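PDB 5CXW: penicillin-binding protein 1A from Mycobacterium tuberculosis, which builds cross-linked peptidoglycan for the cell wall, polymerising glycan strands and joining their peptides through the penicillin-sensitive transpeptidase domain that this chain represents. Local coordinates for residues L93-V101 with A289-F297. Numbering follows the deposited sequence.
Sequences LQTGSSFKV and AAKTGTTQF. With 35P ((2R,4S)-5,5-dimethyl-2-{(1R)-2-oxo-1-[(phenoxyacetyl)amino]ethyl}-1,3-thiazolidine-4-carboxylic acid), chain C.
Ser97 and Thr294 converge on the flat acyl ester that opened penicillin V forms with the serine, OG to C6 of 35P at 1.3 Å. Their backbone N-H groups reach its carbonyl oxygen O17 from opposite sides of the ester plane: Ser97 N lies 2.7 Å from O17 along a bent path (138°), whereas Thr294 N at 2.9 Å donates almost straight (176°). The thiazolidine nitrogen N7 sits over the Thr294 side of the ester and donates to Ser97 OG. At the other end of the ligand, the Gln296 side chain lies over one face of the phenoxy ring, CG 3.5 Å from C22, its amide only gently inclined to the ring and held by Thr300. The carboxylate is gripped at both oxygens, O14 by Thr292 OG1 (2.5 Å, very short) and O16 by Thr294 OG1 (2.6 Å).

This is the active site of the penicillin-binding transpeptidase fold: the SxxK serine and lysine, Ser97 and Lys100, face the KTG motif Lys291-Thr292-Gly293 on edge strand 289-296, and the two N-H groups form the oxyanion hole. Between the segments, Lys291 bends at CB-CG (chi2 72°) and again at CD-CE: its chain passes along the Ser97 carbonyl, CE 3.6 Å from Ser97 O, and turns NZ to Thr292 O and Ser150 OG. Ser150 also binds Lys100 and the ligand, linking both lysines through one hydroxyl. With no side chain, Gly293 lets its CA come up against the 95-98 turn, where Thr95 O accepts from Ser98 N and OG on the same face of its plane. Further along, Thr295 CG2 packs 3.6 Å from Gly96 N, its hydroxyl turned to Asp305; Gln94 OE1, bonded to Lys304, and Gln296 O lie within bonding distance of one water.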
loop_
_atom_site.group_PDB
_atom_site.type_symbol
_atom_site.label_atom_id
_atom_site.label_comp_id
_atom_site.label_asym_id
_atom_site.label_seq_id
_atom_site.Cartn_x
_atom_site.Cartn_y
_atom_site.Cartn_z
ATOM N N LEU A 93 -6.649 2.461 -8.733
ATOM C CA LEU A 93 -6.040 1.271 -9.238
ATOM C C LEU A 93 -6.494 0.026 -8.484
ATOM O O LEU A 93 -6.589 0.052 -7.276
ATOM C CB LEU A 93 -4.519 1.409 -9.178
ATOM C CG LEU A 93 -3.890 2.519 -10.027
ATOM C CD1 LEU A 93 -2.408 2.732 -9.682
ATOM C CD2 LEU A 93 -4.058 2.204 -11.523
ATOM N N GLN A 94 -6.650 -1.098 -9.190
ATOM C CA GLN A 94 -6.855 -2.371 -8.496
ATOM C C GLN A 94 -5.569 -2.780 -7.798
ATOM O O GLN A 94 -4.474 -2.650 -8.366
ATOM C CB GLN A 94 -7.285 -3.501 -9.456
ATOM C CG GLN A 94 -8.582 -3.156 -10.183
ATOM C CD GLN A 94 -9.011 -4.307 -11.033
ATOM O OE1 GLN A 94 -8.289 -4.699 -11.930
ATOM N NE2 GLN A 94 -10.164 -4.862 -10.762
ATOM N N THR A 95 -5.701 -3.252 -6.575
ATOM C CA THR A 95 -4.553 -3.602 -5.702
ATOM C C THR A 95 -4.182 -5.069 -5.652
ATOM O O THR A 95 -3.090 -5.436 -5.104
ATOM C CB THR A 95 -4.858 -3.131 -4.263
ATOM O OG1 THR A 95 -6.110 -3.687 -3.864
ATOM C CG2 THR A 95 -4.923 -1.637 -4.234
ATOM N N GLY A 96 -5.090 -5.939 -6.159
ATOM C CA GLY A 96 -4.861 -7.346 -6.116
ATOM C C GLY A 96 -4.625 -7.789 -4.684
ATOM O O GLY A 96 -5.229 -7.255 -3.755
ATOM N N SER A 97 -3.720 -8.751 -4.525
ATOM C CA SER A 97 -3.517 -9.422 -3.248
ATOM C C SER A 97 -2.930 -8.534 -2.173
ATOM O O SER A 97 -2.906 -8.957 -1.009
ATOM C CB SER A 97 -2.609 -10.606 -3.411
ATOM O OG SER A 97 -3.223 -11.606 -4.250
ATOM N N SER A 98 -2.492 -7.320 -2.500
ATOM C CA SER A 98 -1.996 -6.433 -1.458
ATOM C C SER A 98 -3.132 -6.025 -0.524
ATOM O O SER A 98 -2.885 -5.571 0.605
ATOM C CB SER A 98 -1.258 -5.232 -2.030
ATOM O OG SER A 98 -2.075 -4.383 -2.803
ATOM N N PHE A 99 -4.384 -6.209 -0.977
ATOM C CA PHE A 99 -5.523 -5.841 -0.171
ATOM C C PHE A 99 -5.857 -6.931 0.872
ATOM O O PHE A 99 -6.643 -6.657 1.830
ATOM C CB PHE A 99 -6.750 -5.596 -1.044
ATOM C CG PHE A 99 -7.547 -4.402 -0.592
ATOM C CD1 PHE A 99 -7.031 -3.147 -0.774
ATOM C CD2 PHE A 99 -8.767 -4.531 0.032
ATOM C CE1 PHE A 99 -7.688 -2.043 -0.342
ATOM C CE2 PHE A 99 -9.456 -3.392 0.439
ATOM C CZ PHE A 99 -8.911 -2.165 0.266
ATOM N N LYS A 100 -5.250 -8.133 0.761
ATOM C CA LYS A 100 -5.566 -9.203 1.681
ATOM C C LYS A 100 -5.283 -8.847 3.143
ATOM O O LYS A 100 -5.888 -9.434 4.061
ATOM C CB LYS A 100 -4.780 -10.504 1.354
ATOM C CG LYS A 100 -5.248 -11.175 0.087
ATOM C CD LYS A 100 -4.428 -12.382 -0.298
ATOM C CE LYS A 100 -4.956 -12.900 -1.605
ATOM N NZ LYS A 100 -4.102 -13.925 -2.095
ATOM N N VAL A 101 -4.295 -7.986 3.363
ATOM C CA VAL A 101 -3.895 -7.610 4.725
ATOM C C VAL A 101 -5.069 -7.028 5.459
ATOM O O VAL A 101 -5.163 -7.159 6.675
ATOM C CB VAL A 101 -2.655 -6.670 4.801
ATOM C CG1 VAL A 101 -1.502 -7.270 4.067
ATOM C CG2 VAL A 101 -2.991 -5.258 4.341
ATOM N N ALA A 289 8.140 -5.724 6.696
ATOM C CA ALA A 289 6.852 -6.377 6.627
ATOM C C ALA A 289 6.263 -5.957 5.309
ATOM O O ALA A 289 6.142 -4.741 5.052
ATOM C CB ALA A 289 5.983 -5.894 7.808
ATOM N N ALA A 290 5.879 -6.886 4.440
ATOM C CA ALA A 290 5.497 -6.551 3.087
ATOM C C ALA A 290 4.439 -7.452 2.513
ATOM O O ALA A 290 4.182 -8.572 3.061
ATOM C CB ALA A 290 6.760 -6.563 2.209
ATOM N N LYS A 291 3.835 -7.016 1.420
ATOM C CA LYS A 291 2.860 -7.845 0.708
ATOM C C LYS A 291 2.859 -7.444 -0.768
ATOM O O LYS A 291 2.743 -6.287 -1.085
ATOM C CB LYS A 291 1.456 -7.733 1.309
ATOM C CG LYS A 291 0.453 -8.677 0.634
ATOM C CD LYS A 291 0.673 -10.156 0.992
ATOM C CE LYS A 291 -0.215 -11.082 0.145
ATOM N NZ LYS A 291 0.299 -11.243 -1.220
ATOM N N THR A 292 2.961 -8.450 -1.625
ATOM C CA THR A 292 2.879 -8.266 -3.053
ATOM C C THR A 292 1.423 -8.351 -3.531
ATOM O O THR A 292 0.534 -8.933 -2.854
ATOM C CB THR A 292 3.631 -9.367 -3.798
ATOM O OG1 THR A 292 3.215 -10.634 -3.296
ATOM C CG2 THR A 292 5.167 -9.160 -3.680
ATOM N N GLY A 293 1.188 -7.850 -4.734
ATOM C CA GLY A 293 -0.075 -8.070 -5.436
ATOM C C GLY A 293 0.121 -8.154 -6.928
ATOM O O GLY A 293 0.988 -7.478 -7.443
ATOM N N THR A 294 -0.702 -8.944 -7.613
ATOM C CA THR A 294 -0.662 -9.025 -9.071
ATOM C C THR A 294 -2.106 -9.238 -9.546
ATOM O O THR A 294 -2.754 -10.177 -9.115
ATOM C CB THR A 294 0.163 -10.213 -9.556
ATOM O OG1 THR A 294 1.483 -10.244 -8.968
ATOM C CG2 THR A 294 0.309 -10.116 -11.070
ATOM N N THR A 295 -2.617 -8.291 -10.327
ATOM C CA THR A 295 -3.986 -8.399 -10.892
ATOM C C THR A 295 -3.997 -9.072 -12.258
ATOM O O THR A 295 -3.018 -9.047 -13.021
ATOM C CB THR A 295 -4.682 -7.049 -10.971
ATOM O OG1 THR A 295 -4.044 -6.245 -11.912
ATOM C CG2 THR A 295 -4.615 -6.298 -9.665
ATOM N N GLN A 296 -5.148 -9.656 -12.563
ATOM C CA GLN A 296 -5.391 -10.271 -13.849
ATOM C C GLN A 296 -5.792 -9.254 -14.900
ATOM O O GLN A 296 -6.606 -8.356 -14.656
ATOM C CB GLN A 296 -6.551 -11.287 -13.701
ATOM C CG GLN A 296 -7.026 -11.933 -14.979
ATOM C CD GLN A 296 -8.069 -13.001 -14.672
ATOM O OE1 GLN A 296 -8.830 -12.894 -13.678
ATOM N NE2 GLN A 296 -8.168 -14.011 -15.557
ATOM N N PHE A 297 -5.276 -9.460 -16.114
ATOM C CA PHE A 297 -5.692 -8.720 -17.248
ATOM C C PHE A 297 -6.936 -9.392 -17.856
ATOM O O PHE A 297 -6.876 -10.540 -18.327
ATOM C CB PHE A 297 -4.582 -8.610 -18.314
ATOM C CG PHE A 297 -5.026 -7.746 -19.445
ATOM C CD1 PHE A 297 -5.011 -6.373 -19.292
ATOM C CD2 PHE A 297 -5.580 -8.288 -20.570
ATOM C CE1 PHE A 297 -5.504 -5.541 -20.259
ATOM C CE2 PHE A 297 -6.078 -7.463 -21.557
ATOM C CZ PHE A 297 -6.067 -6.088 -21.389
HETATM C C24 35P C . -5.338 -14.900 -12.607
HETATM C C23 35P C . -5.295 -15.003 -13.994
HETATM C C22 35P C . -4.387 -14.260 -14.715
HETATM C C21 35P C . -3.494 -13.409 -14.081
HETATM C C20 35P C . -3.513 -13.293 -12.708
HETATM C C19 35P C . -4.439 -14.057 -11.958
HETATM O O1 35P C . -4.506 -14.008 -10.587
HETATM C C2 35P C . -3.453 -13.368 -9.873
HETATM C C3 35P C . -3.587 -13.699 -8.412
HETATM O O18 35P C . -4.137 -14.736 -8.066
HETATM N N4 35P C . -3.050 -12.802 -7.599
HETATM C C5 35P C . -3.033 -12.996 -6.157
HETATM C C6 35P C . -2.936 -11.662 -5.537
HETATM O O17 35P C . -2.526 -10.631 -6.107
HETATM C C8 35P C . -1.818 -13.874 -5.624
HETATM N N7 35P C . -0.888 -12.853 -5.233
HETATM S S11 35P C . -0.956 -14.872 -6.714
HETATM C C10 35P C . 0.526 -13.981 -6.772
HETATM C C12 35P C . 1.026 -13.857 -8.211
HETATM C C15 35P C . 1.640 -14.603 -5.974
HETATM C C9 35P C . 0.125 -12.603 -6.232
HETATM C C13 35P C . 1.168 -11.698 -5.656
HETATM O O14 35P C . 1.295 -11.715 -4.392
HETATM O O16 35P C . 1.792 -10.964 -6.452
HETATM O O HOH W 1 -8.232 -7.307 -12.638
#